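Local structure of glutamine synthetase (Helicobacter pylori, 5ZLI) at residues K11-F15 and D80-Y84; H40-S44 and G56-D60; K120-H124 and E442-F446; Y135-E141 and G277-S283. The protein is a type I-beta glutamine synthetase, a dodecameric enzyme whose chain joins a beta-Grasp domain to a larger catalytic domain. All blocks are in the same frame, centred on the assembly; numbering follows the deposited sequence.

Contact 1: residues K11-F15 and D80-Y84; sequences KIKEF and DLVRY
K11 and L81 bring their CA atoms to 6.9 Å where a turn of helix 9-20 lies against the end of strand 74-81, just as the chain rounds a corner at V82 and R83. This is helix-on-sheet packing in the beta-Grasp part of the chain, and no hydrogen bond joins the two segments. L81, at the centre of an inverse gamma turn, points its isobutyl group at the helix and divides it between two neighbours. Its CD1 branch meets I12 CG1 at 3.8 Å, while CD2 lies over one face of the F15 ring. F15 turns its ring away from its own backbone N (chi1 162°) and across the gap, and L53, in the loop between strands 38-44 and 57-60, packs on both F15 and L81. The other aromatic, Y84, stands nearly upright to F15 in an edge-to-face pair, with centroids 5.2 Å apart and planes at 85°. Towards solvent the chemistry turns polar. The chain of K11 bends at its third torsion and brings NZ beside V82 CG1 and towards D80, but K11 NZ and D80 OD1 stay 4.0 Å apart, a long salt bridge. D80 is gripped more firmly through OD2, by R115 and K119. In the aromatic pair it is CD2 that presents the F15 edge, over the Y84 face near its rim, F15 CD2 lying 3.7 Å from Y84 CE2.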
loop_
_atom_site.group_PDB
_atom_site.type_symbol
_atom_site.label_atom_id
_atom_site.label_comp_id
_atom_site.label_asym_id
_atom_site.label_seq_id
_atom_site.Cartn_x
_atom_site.Cartn_y
_atom_site.Cartn_z
ATOM N N LYS B 11 0.156 -47.978 47.319
ATOM C CA LYS B 11 0.292 -47.291 46.045
ATOM C C LYS B 11 0.469 -45.783 46.191
ATOM O O LYS B 11 1.047 -45.148 45.307
ATOM C CB LYS B 11 -0.933 -47.615 45.174
ATOM C CG LYS B 11 -1.143 -49.139 44.891
ATOM C CD LYS B 11 -2.087 -49.379 43.706
ATOM C CE LYS B 11 -3.458 -48.712 43.945
ATOM N NZ LYS B 11 -4.242 -48.286 42.734
ATOM N N ILE B 12 0.009 -45.200 47.294
ATOM C CA ILE B 12 0.210 -43.776 47.532
ATOM C C ILE B 12 1.660 -43.505 47.894
ATOM O O ILE B 12 2.257 -42.517 47.446
ATOM C CB ILE B 12 -0.753 -43.295 48.636
ATOM C CG1 ILE B 12 -2.195 -43.282 48.104
ATOM C CG2 ILE B 12 -0.314 -41.920 49.185
ATOM C CD1 ILE B 12 -3.265 -42.874 49.124
ATOM N N LYS B 13 2.249 -44.374 48.709
ATOM C CA LYS B 13 3.654 -44.215 49.067
ATOM C C LYS B 13 4.533 -44.173 47.823
ATOM O O LYS B 13 5.246 -43.190 47.575
ATOM C CB LYS B 13 4.094 -45.348 50.004
ATOM C CG LYS B 13 5.571 -45.293 50.379
ATOM C CD LYS B 13 5.848 -45.834 51.771
ATOM C CE LYS B 13 7.290 -45.533 52.188
ATOM N NZ LYS B 13 8.258 -46.499 51.608
ATOM N N GLU B 14 4.481 -45.234 47.019
ATOM C CA GLU B 14 5.408 -45.347 45.906
ATOM C C GLU B 14 5.174 -44.244 44.905
ATOM O O GLU B 14 6.097 -43.837 44.190
ATOM C CB GLU B 14 5.258 -46.701 45.240
ATOM C CG GLU B 14 3.878 -46.956 44.685
ATOM C CD GLU B 14 3.839 -48.250 43.917
ATOM O OE1 GLU B 14 3.775 -48.183 42.676
ATOM O OE2 GLU B 14 3.917 -49.330 44.546
ATOM N N PHE B 15 3.943 -43.750 44.849
ATOM C CA PHE B 15 3.654 -42.605 44.005
ATOM C C PHE B 15 4.418 -41.382 44.488
ATOM O O PHE B 15 4.975 -40.642 43.679
ATOM C CB PHE B 15 2.151 -42.358 43.989
ATOM C CG PHE B 15 1.771 -40.999 43.531
ATOM C CD1 PHE B 15 1.759 -39.930 44.408
ATOM C CD2 PHE B 15 1.418 -40.796 42.211
ATOM C CE1 PHE B 15 1.416 -38.692 43.979
ATOM C CE2 PHE B 15 1.064 -39.568 41.766
ATOM C CZ PHE B 15 1.058 -38.507 42.651
ATOM N N ASP B 80 -6.944 -41.768 41.000
ATOM C CA ASP B 80 -6.596 -43.175 40.806
ATOM C C ASP B 80 -5.114 -43.231 40.430
ATOM O O ASP B 80 -4.691 -42.629 39.435
ATOM C CB ASP B 80 -7.490 -43.844 39.755
ATOM C CG ASP B 80 -7.358 -45.373 39.752
ATOM O OD1 ASP B 80 -6.534 -45.915 40.523
ATOM O OD2 ASP B 80 -8.114 -46.047 39.016
ATOM N N LEU B 81 -4.321 -43.933 41.231
ATOM C CA LEU B 81 -2.884 -43.903 41.009
ATOM C C LEU B 81 -2.464 -45.057 40.109
ATOM O O LEU B 81 -1.620 -45.880 40.446
ATOM C CB LEU B 81 -2.143 -43.910 42.334
ATOM C CG LEU B 81 -2.423 -42.582 43.033
ATOM C CD1 LEU B 81 -1.847 -42.508 44.449
ATOM C CD2 LEU B 81 -1.924 -41.454 42.165
ATOM N N VAL B 82 -3.071 -45.073 38.919
ATOM C CA VAL B 82 -2.677 -45.981 37.851
ATOM C C VAL B 82 -2.513 -45.156 36.587
ATOM O O VAL B 82 -3.229 -44.172 36.364
ATOM C CB VAL B 82 -3.684 -47.129 37.615
ATOM C CG1 VAL B 82 -3.727 -48.057 38.826
ATOM C CG2 VAL B 82 -5.061 -46.571 37.278
ATOM N N ARG B 83 -1.555 -45.572 35.760
ATOM C CA ARG B 83 -1.272 -44.978 34.457
ATOM C C ARG B 83 -0.962 -43.487 34.550
ATOM O O ARG B 83 -1.100 -42.756 33.555
ATOM C CB ARG B 83 -2.414 -45.238 33.472
ATOM C CG ARG B 83 -2.510 -46.714 33.134
ATOM C CD ARG B 83 -3.628 -46.999 32.176
ATOM N NE ARG B 83 -4.908 -46.738 32.815
ATOM C CZ ARG B 83 -5.474 -47.542 33.701
ATOM N NH1 ARG B 83 -4.874 -48.675 34.082
ATOM N NH2 ARG B 83 -6.642 -47.199 34.217
ATOM N N TYR B 84 -0.542 -43.014 35.723
ATOM C CA TYR B 84 -0.049 -41.651 35.807
ATOM C C TYR B 84 1.205 -41.510 34.941
ATOM O O TYR B 84 1.762 -42.491 34.442
ATOM C CB TYR B 84 0.204 -41.230 37.266
ATOM C CG TYR B 84 1.090 -42.118 38.112
ATOM C CD1 TYR B 84 2.462 -42.115 37.952
ATOM C CD2 TYR B 84 0.555 -42.904 39.126
ATOM C CE1 TYR B 84 3.283 -42.899 38.737
ATOM C CE2 TYR B 84 1.375 -43.709 39.932
ATOM C CZ TYR B 84 2.743 -43.692 39.725
ATOM O OH TYR B 84 3.596 -44.448 40.484
#

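Contact 2: residues H40-S44 and G56-D60; sequences HIAYS and GIPFD
Mainly apolar packing between strands that are not neighbours in their sheet joins I41 and Y43 of strand 38-44 to I57 and P58 of strand 57-60, in the beta-Grasp part of the chain. The two short strand axes come no closer than 10.1 Å and run at 137° to each other, so backbone bonding is excluded and the gap is bridged mainly by side chains. Each strand has its own partner: 38-44 bonds to strand 26-32, and 57-60 bonds to strand 74-81. I57 supplies most of the link. Its CG2 branch, anti to the backbone N, touches both I41 and Y43, with I57 CG2 lying 3.7 Å from Y43 CE1 and close to the plane of the ring, so that the tyrosine is met at its edge. The second branch bears on the same corner, I57 CG1 being also 3.7 Å from Y43 CE1. I41 reaches the methyl from another side; a first torsion of 162° and an extended second one send CD1 outward until I41 CD1 is 4.1 Å from I57 CG2. At the more exposed margin Y43 OH abuts the proline ring, 3.8 Å from P58 CD. L77, F29 and P79 enlarge the same apolar cluster. V219 of a neighbouring subunit packs on I41 and Y43, and A42 and Y43 pair antiparallel with a strand of that subunit. Such a curled sheet, its flanking strands meeting through side chains and the sheet continuing past strand 38-44 into a neighbouring subunit, fits the beta-Grasp domain of an oligomeric glutamine synthetase.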
loop_
_atom_site.group_PDB
_atom_site.type_symbol
_atom_site.label_atom_id
_atom_site.label_comp_id
_atom_site.label_asym_id
_atom_site.label_seq_id
_atom_site.Cartn_x
_atom_site.Cartn_y
_atom_site.Cartn_z
ATOM N N HIS B 40 -8.320 -30.375 34.072
ATOM C CA HIS B 40 -7.231 -30.530 35.034
ATOM C C HIS B 40 -7.225 -29.408 36.065
ATOM O O HIS B 40 -7.811 -28.334 35.882
ATOM C CB HIS B 40 -5.859 -30.612 34.353
ATOM C CG HIS B 40 -5.377 -29.317 33.777
ATOM N ND1 HIS B 40 -4.129 -28.801 34.051
ATOM C CD2 HIS B 40 -5.977 -28.430 32.952
ATOM C CE1 HIS B 40 -3.977 -27.656 33.412
ATOM N NE2 HIS B 40 -5.085 -27.407 32.739
ATOM N N ILE B 41 -6.522 -29.689 37.154
ATOM C CA ILE B 41 -6.301 -28.783 38.270
ATOM C C ILE B 41 -4.962 -29.168 38.874
ATOM O O ILE B 41 -4.744 -30.319 39.253
ATOM C CB ILE B 41 -7.448 -28.849 39.298
ATOM C CG1 ILE B 41 -7.013 -28.246 40.631
ATOM C CG2 ILE B 41 -7.937 -30.231 39.462
ATOM C CD1 ILE B 41 -8.108 -28.213 41.672
ATOM N N ALA B 42 -4.040 -28.229 38.923
ATOM C CA ALA B 42 -2.681 -28.539 39.313
ATOM C C ALA B 42 -2.484 -28.135 40.763
ATOM O O ALA B 42 -2.952 -27.079 41.193
ATOM C CB ALA B 42 -1.669 -27.829 38.417
ATOM N N TYR B 43 -1.846 -29.008 41.532
ATOM C CA TYR B 43 -1.461 -28.698 42.901
ATOM C C TYR B 43 0.044 -28.550 42.956
ATOM O O TYR B 43 0.774 -29.346 42.363
ATOM C CB TYR B 43 -1.906 -29.765 43.899
ATOM C CG TYR B 43 -3.233 -29.500 44.597
ATOM C CD1 TYR B 43 -4.453 -29.943 44.059
ATOM C CD2 TYR B 43 -3.262 -28.832 45.821
ATOM C CE1 TYR B 43 -5.659 -29.714 44.723
ATOM C CE2 TYR B 43 -4.461 -28.595 46.482
ATOM C CZ TYR B 43 -5.652 -29.038 45.932
ATOM O OH TYR B 43 -6.821 -28.792 46.614
ATOM N N SER B 44 0.492 -27.497 43.616
ATOM C CA SER B 44 1.900 -27.343 43.895
ATOM C C SER B 44 2.333 -28.521 44.744
ATOM O O SER B 44 1.816 -28.708 45.855
ATOM C CB SER B 44 2.114 -26.012 44.637
ATOM O OG SER B 44 3.482 -25.634 44.785
ATOM N N GLY B 56 -9.569 -36.729 48.996
ATOM C CA GLY B 56 -9.753 -36.278 47.637
ATOM C C GLY B 56 -9.487 -34.802 47.447
ATOM O O GLY B 56 -8.943 -34.105 48.309
ATOM N N ILE B 57 -9.812 -34.323 46.266
ATOM C CA ILE B 57 -9.574 -32.938 45.910
ATOM C C ILE B 57 -10.919 -32.257 45.689
ATOM O O ILE B 57 -11.735 -32.748 44.904
ATOM C CB ILE B 57 -8.682 -32.799 44.670
ATOM C CG1 ILE B 57 -7.221 -33.047 45.045
ATOM C CG2 ILE B 57 -8.846 -31.440 44.066
ATOM C CD1 ILE B 57 -6.866 -34.484 45.183
ATOM N N PRO B 58 -11.213 -31.166 46.401
ATOM C CA PRO B 58 -12.482 -30.465 46.178
ATOM C C PRO B 58 -12.451 -29.723 44.861
ATOM O O PRO B 58 -11.394 -29.282 44.408
ATOM C CB PRO B 58 -12.550 -29.465 47.338
ATOM C CG PRO B 58 -11.104 -29.321 47.852
ATOM C CD PRO B 58 -10.255 -30.375 47.206
ATOM N N PHE B 59 -13.619 -29.560 44.252
ATOM C CA PHE B 59 -13.721 -28.703 43.076
ATOM C C PHE B 59 -15.172 -28.277 42.884
ATOM O O PHE B 59 -16.068 -28.705 43.614
ATOM C CB PHE B 59 -13.175 -29.380 41.818
ATOM C CG PHE B 59 -14.054 -30.449 41.262
ATOM C CD1 PHE B 59 -14.207 -31.649 41.917
ATOM C CD2 PHE B 59 -14.714 -30.258 40.060
ATOM C CE1 PHE B 59 -15.011 -32.635 41.390
ATOM C CE2 PHE B 59 -15.518 -31.243 39.522
ATOM C CZ PHE B 59 -15.664 -32.425 40.193
ATOM N N ASP B 60 -15.399 -27.446 41.869
ATOM C CA ASP B 60 -16.705 -26.838 41.605
ATOM C C ASP B 60 -17.412 -27.585 40.480
ATOM O O ASP B 60 -17.202 -27.311 39.303
ATOM C CB ASP B 60 -16.529 -25.357 41.290
ATOM C CG ASP B 60 -17.826 -24.681 40.869
ATOM O OD1 ASP B 60 -17.777 -23.451 40.661
ATOM O OD2 ASP B 60 -18.888 -25.347 40.781
#

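Contact 3: residues K120-H124 and E442-F446; sequences KALQH and ESQVF
H124 and V445 come together through two extended first torsions: that of H124 (chi1 169°) throws the imidazole off the helix towards the loop, and that of V445 (chi1 177°), which sets CG1 opposite the backbone N, aims that methyl at the helix. V445 CG1 lands 3.6 Å from A121 CB. Its other methyl settles in the angle between two helical turns, V445 CG2 being 3.6 Å from K120 O and 3.9 Å from H124 CB. The valine thus rests on the K120, A121 and H124 surface of helix 114-128. Here the catalytic domain brings together parts of the chain more than three hundred residues apart: the helix receives the connection between helices 438-441 and 448-466. That connection contains a type I' beta turn, with S443 and Q444 both in the left-handed helical region and V445 N bonded to E442 O at 3.3 Å. M386 of helix 377-393 packs on both E442 and V445, while A382 and M389 of that helix touch A121 and H124. At the outer margin the turn meets polar ends without a hydrogen bond between the segments. K120, bent at its last two torsions, curls so that K120 CE is 3.4 Å from Q444 O, which leaves the ammonium near carbonyl oxygens that could stabilise its charge. The S443 hydroxyl approaches the H124 ring obliquely on its CD2 side. E442 runs extended past the same imidazole, its carboxylate plane 30° from the ring and E442 OE2 4.2 Å from H124 CE1.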
loop_
_atom_site.group_PDB
_atom_site.type_symbol
_atom_site.label_atom_id
_atom_site.label_comp_id
_atom_site.label_asym_id
_atom_site.label_seq_id
_atom_site.Cartn_x
_atom_site.Cartn_y
_atom_site.Cartn_z
ATOM N N LYS B 120 -18.021 -49.216 36.661
ATOM C CA LYS B 120 -19.248 -49.928 36.978
ATOM C C LYS B 120 -19.681 -50.815 35.811
ATOM O O LYS B 120 -20.291 -51.874 36.026
ATOM C CB LYS B 120 -20.308 -48.898 37.373
ATOM C CG LYS B 120 -19.997 -48.259 38.734
ATOM C CD LYS B 120 -20.987 -47.190 39.180
ATOM C CE LYS B 120 -22.422 -47.577 38.917
ATOM N NZ LYS B 120 -22.782 -48.899 39.471
ATOM N N ALA B 121 -19.307 -50.452 34.584
ATOM C CA ALA B 121 -19.663 -51.259 33.418
ATOM C C ALA B 121 -18.766 -52.470 33.271
ATOM O O ALA B 121 -19.209 -53.509 32.776
ATOM C CB ALA B 121 -19.598 -50.425 32.145
ATOM N N LEU B 122 -17.477 -52.310 33.561
ATOM C CA LEU B 122 -16.562 -53.440 33.551
ATOM C C LEU B 122 -16.713 -54.302 34.790
ATOM O O LEU B 122 -16.383 -55.488 34.753
ATOM C CB LEU B 122 -15.118 -52.962 33.397
ATOM C CG LEU B 122 -14.002 -54.004 33.521
ATOM C CD1 LEU B 122 -14.077 -55.064 32.433
ATOM C CD2 LEU B 122 -12.651 -53.293 33.501
ATOM N N GLN B 123 -17.213 -53.749 35.888
ATOM C CA GLN B 123 -17.399 -54.609 37.046
ATOM C C GLN B 123 -18.702 -55.394 36.964
ATOM O O GLN B 123 -18.762 -56.517 37.473
ATOM C CB GLN B 123 -17.306 -53.780 38.324
ATOM C CG GLN B 123 -15.860 -53.662 38.879
ATOM C CD GLN B 123 -14.805 -53.021 37.918
ATOM O OE1 GLN B 123 -15.027 -52.824 36.716
ATOM N NE2 GLN B 123 -13.648 -52.695 38.481
ATOM N N HIS B 124 -19.730 -54.854 36.291
ATOM C CA HIS B 124 -20.952 -55.623 36.048
ATOM C C HIS B 124 -20.679 -56.899 35.269
ATOM O O HIS B 124 -21.459 -57.843 35.385
ATOM C CB HIS B 124 -22.011 -54.805 35.288
ATOM C CG HIS B 124 -23.168 -55.627 34.792
ATOM N ND1 HIS B 124 -23.366 -55.917 33.460
ATOM C CD2 HIS B 124 -24.174 -56.243 35.462
ATOM C CE1 HIS B 124 -24.446 -56.669 33.329
ATOM N NE2 HIS B 124 -24.953 -56.882 34.530
ATOM N N GLU B 442 -29.160 -52.056 33.631
ATOM C CA GLU B 442 -28.835 -53.249 34.387
ATOM C C GLU B 442 -27.792 -52.888 35.435
ATOM O O GLU B 442 -26.796 -52.235 35.121
ATOM C CB GLU B 442 -28.275 -54.306 33.424
ATOM C CG GLU B 442 -29.327 -54.949 32.490
ATOM C CD GLU B 442 -28.707 -55.617 31.239
ATOM O OE1 GLU B 442 -29.387 -56.428 30.554
ATOM O OE2 GLU B 442 -27.540 -55.303 30.916
ATOM N N SER B 443 -28.051 -53.284 36.688
ATOM C CA SER B 443 -27.136 -53.094 37.827
ATOM C C SER B 443 -26.709 -51.631 37.987
ATOM O O SER B 443 -25.610 -51.328 38.474
ATOM C CB SER B 443 -25.931 -54.024 37.740
ATOM O OG SER B 443 -26.368 -55.354 37.493
ATOM N N GLN B 444 -27.585 -50.709 37.570
ATOM C CA GLN B 444 -27.433 -49.282 37.846
ATOM C C GLN B 444 -26.157 -48.709 37.223
ATOM O O GLN B 444 -25.611 -47.700 37.699
ATOM C CB GLN B 444 -27.492 -49.022 39.359
ATOM C CG GLN B 444 -28.814 -49.470 39.996
ATOM C CD GLN B 444 -30.049 -48.811 39.357
ATOM O OE1 GLN B 444 -30.139 -47.577 39.264
ATOM N NE2 GLN B 444 -31.007 -49.636 38.913
ATOM N N VAL B 445 -25.685 -49.352 36.147
ATOM C CA VAL B 445 -24.447 -48.925 35.490
ATOM C C VAL B 445 -24.648 -47.543 34.883
ATOM O O VAL B 445 -23.857 -46.614 35.105
ATOM C CB VAL B 445 -24.001 -49.968 34.435
ATOM C CG1 VAL B 445 -22.745 -49.508 33.680
ATOM C CG2 VAL B 445 -23.736 -51.328 35.061
ATOM N N PHE B 446 -25.739 -47.381 34.155
ATOM C CA PHE B 446 -26.206 -46.100 33.652
ATOM C C PHE B 446 -27.461 -45.804 34.475
ATOM O O PHE B 446 -28.553 -46.275 34.164
ATOM C CB PHE B 446 -26.510 -46.175 32.134
ATOM C CG PHE B 446 -25.279 -46.314 31.245
ATOM C CD1 PHE B 446 -24.493 -47.461 31.279
ATOM C CD2 PHE B 446 -24.969 -45.340 30.315
ATOM C CE1 PHE B 446 -23.407 -47.592 30.467
ATOM C CE2 PHE B 446 -23.881 -45.480 29.485
ATOM C CZ PHE B 446 -23.102 -46.609 29.567
#

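Contact 4: residues Y135-E141 and G277-S283; sequences YFGAENE and GMHTHVS
F136 and V282 lie side by side on neighbouring antiparallel strands, 133-145 and 278-286, paired from Y135 with S283 to N140 with M278. Backbone bonds alternate with CA-H...O contacts; Y135 N reaches S283 O at 2.7 Å, whereas the bond from H279 N to E139 O is weak. The tightly packed face carries F136, A138, N140, M278, T280 and V282. There F136 CE2 lies 3.6 Å from V282 CG1, and M278 sets its CG 3.8 Å from A138 CB. N140 OD1 touches M278 too, but is bonded to S373.

The opposite face is polar and more open around E139. G137 has no side chain beside H281, whereas E139 reaches two histidines with its carboxylate: OE1 lies at the edge of the H279 ring, the carboxylate plane standing 82° from that ring, and E139 OE2 is 3.0 Å from H281 NE2, which also bonds weakly to E367. E141 OE1 accepts G277 N from above the carboxylate plane, at 3.2 Å. With E223, E230 and E367 close by, this recalls the acid-lined channel of glutamine synthetase catalytic domains.

Strands 228-237 and 366-368 flank the pair, while helices 238-258 and 377-393 pack on the F136 face, F381 stacking on F136.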
loop_
_atom_site.group_PDB
_atom_site.type_symbol
_atom_site.label_atom_id
_atom_site.label_comp_id
_atom_site.label_asym_id
_atom_site.label_seq_id
_atom_site.Cartn_x
_atom_site.Cartn_y
_atom_site.Cartn_z
ATOM N N TYR B 135 -11.495 -56.563 26.656
ATOM C CA TYR B 135 -10.401 -55.845 26.012
ATOM C C TYR B 135 -10.920 -54.951 24.897
ATOM O O TYR B 135 -11.650 -55.421 24.017
ATOM C CB TYR B 135 -9.388 -56.835 25.443
ATOM C CG TYR B 135 -8.532 -57.494 26.483
ATOM C CD1 TYR B 135 -7.526 -56.782 27.118
ATOM C CD2 TYR B 135 -8.704 -58.836 26.827
ATOM C CE1 TYR B 135 -6.708 -57.375 28.077
ATOM C CE2 TYR B 135 -7.883 -59.447 27.784
ATOM C CZ TYR B 135 -6.883 -58.700 28.407
ATOM O OH TYR B 135 -6.046 -59.244 29.354
ATOM N N PHE B 136 -10.493 -53.676 24.904
ATOM C CA PHE B 136 -10.866 -52.711 23.869
ATOM C C PHE B 136 -9.623 -52.082 23.263
ATOM O O PHE B 136 -8.706 -51.682 23.988
ATOM C CB PHE B 136 -11.721 -51.525 24.384
ATOM C CG PHE B 136 -13.160 -51.841 24.618
ATOM C CD1 PHE B 136 -13.552 -52.602 25.704
ATOM C CD2 PHE B 136 -14.133 -51.368 23.755
ATOM C CE1 PHE B 136 -14.891 -52.875 25.913
ATOM C CE2 PHE B 136 -15.468 -51.650 23.964
ATOM C CZ PHE B 136 -15.841 -52.396 25.037
ATOM N N GLY B 137 -9.667 -51.879 21.948
ATOM C CA GLY B 137 -8.574 -51.280 21.212
ATOM C C GLY B 137 -9.033 -50.311 20.140
ATOM O O GLY B 137 -9.498 -50.734 19.082
ATOM N N ALA B 138 -8.857 -49.013 20.378
ATOM C CA ALA B 138 -9.392 -47.964 19.517
ATOM C C ALA B 138 -8.332 -47.441 18.547
ATOM O O ALA B 138 -7.160 -47.272 18.908
ATOM C CB ALA B 138 -9.937 -46.796 20.351
ATOM N N GLU B 139 -8.748 -47.208 17.301
ATOM C CA GLU B 139 -7.942 -46.491 16.318
ATOM C C GLU B 139 -8.613 -45.133 16.139
ATOM O O GLU B 139 -9.664 -45.043 15.487
ATOM C CB GLU B 139 -7.913 -47.233 14.986
ATOM C CG GLU B 139 -7.650 -48.735 15.047
ATOM C CD GLU B 139 -8.015 -49.425 13.720
ATOM O OE1 GLU B 139 -8.477 -48.717 12.798
ATOM O OE2 GLU B 139 -7.873 -50.665 13.602
ATOM N N ASN B 140 -8.007 -44.068 16.673
ATOM C CA ASN B 140 -8.584 -42.724 16.541
ATOM C C ASN B 140 -7.880 -41.989 15.411
ATOM O O ASN B 140 -6.850 -41.341 15.610
ATOM C CB ASN B 140 -8.484 -41.913 17.825
ATOM C CG ASN B 140 -9.293 -42.489 18.947
ATOM O OD1 ASN B 140 -10.466 -42.151 19.114
ATOM N ND2 ASN B 140 -8.661 -43.345 19.755
ATOM N N GLU B 141 -8.467 -42.068 14.220
ATOM C CA GLU B 141 -8.032 -41.225 13.112
ATOM C C GLU B 141 -8.248 -39.755 13.464
ATOM O O GLU B 141 -9.224 -39.392 14.134
ATOM C CB GLU B 141 -8.774 -41.594 11.818
ATOM C CG GLU B 141 -8.613 -43.075 11.425
ATOM C CD GLU B 141 -9.390 -43.511 10.163
ATOM O OE1 GLU B 141 -10.445 -42.912 9.860
ATOM O OE2 GLU B 141 -8.988 -44.521 9.528
ATOM N N GLY B 277 -12.644 -42.001 11.979
ATOM C CA GLY B 277 -13.381 -42.976 12.742
ATOM C C GLY B 277 -12.696 -43.257 14.053
ATOM O O GLY B 277 -11.525 -42.896 14.234
ATOM N N MET B 278 -13.431 -43.838 14.998
ATOM C CA MET B 278 -12.825 -44.543 16.121
ATOM C C MET B 278 -13.177 -46.009 15.907
ATOM O O MET B 278 -14.160 -46.520 16.435
ATOM C CB MET B 278 -13.287 -44.015 17.493
ATOM C CG MET B 278 -12.543 -44.638 18.679
ATOM S SD MET B 278 -13.088 -44.078 20.315
ATOM C CE MET B 278 -14.769 -44.713 20.322
ATOM N N HIS B 279 -12.394 -46.663 15.052
ATOM C CA HIS B 279 -12.488 -48.098 14.832
ATOM C C HIS B 279 -12.122 -48.821 16.127
ATOM O O HIS B 279 -10.968 -48.813 16.571
ATOM C CB HIS B 279 -11.585 -48.489 13.666
ATOM C CG HIS B 279 -11.969 -47.832 12.380
ATOM N ND1 HIS B 279 -13.263 -47.434 12.111
ATOM C CD2 HIS B 279 -11.228 -47.443 11.317
ATOM C CE1 HIS B 279 -13.310 -46.862 10.922
ATOM N NE2 HIS B 279 -12.087 -46.848 10.422
ATOM N N THR B 280 -13.129 -49.403 16.760
ATOM C CA THR B 280 -13.021 -49.987 18.090
ATOM C C THR B 280 -13.030 -51.508 17.963
ATOM O O THR B 280 -13.904 -52.076 17.301
ATOM C CB THR B 280 -14.160 -49.463 18.985
ATOM O OG1 THR B 280 -15.248 -49.054 18.162
ATOM C CG2 THR B 280 -13.734 -48.241 19.737
ATOM N N HIS B 281 -12.035 -52.154 18.552
ATOM C CA HIS B 281 -11.877 -53.600 18.508
ATOM C C HIS B 281 -12.221 -54.200 19.871
ATOM O O HIS B 281 -11.660 -53.776 20.890
ATOM C CB HIS B 281 -10.434 -53.977 18.118
ATOM C CG HIS B 281 -10.049 -53.640 16.702
ATOM N ND1 HIS B 281 -9.161 -54.413 15.976
ATOM C CD2 HIS B 281 -10.416 -52.623 15.882
ATOM C CE1 HIS B 281 -9.003 -53.892 14.770
ATOM N NE2 HIS B 281 -9.755 -52.806 14.686
ATOM N N VAL B 282 -13.122 -55.196 19.900
ATOM C CA VAL B 282 -13.499 -55.809 21.177
ATOM C C VAL B 282 -13.125 -57.293 21.223
ATOM O O VAL B 282 -13.157 -58.000 20.213
ATOM C CB VAL B 282 -15.013 -55.637 21.473
ATOM C CG1 VAL B 282 -15.413 -54.180 21.456
ATOM C CG2 VAL B 282 -15.826 -56.425 20.472
ATOM N N SER B 283 -12.744 -57.755 22.410
ATOM C CA SER B 283 -12.769 -59.176 22.747
ATOM C C SER B 283 -13.109 -59.256 24.228
ATOM O O SER B 283 -12.717 -58.387 25.020
ATOM C CB SER B 283 -11.439 -59.945 22.520
ATOM O OG SER B 283 -10.341 -59.517 23.346
#

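Of the four, contact 4 is the most central, its centre about 8 Å from the centre of the chain, and it alone is built on cross-strand backbone hydrogen bonds. Contacts 1 and 2 share the beta-Grasp sheet, through the adjacent strands 74-81 and 57-60, with contact 2 nested along the chain inside the loop that contact 1 closes. Contact 2 is buried and apolar, partly beneath another subunit, whereas contact 1 grades from aromatic packing to an outer charged pair. Contact 3 is likewise only partly buried, a loop resting on a helix. It shares helix 377-393 as a neighbour with contact 4, although their nearest atoms stay about 7 Å apart.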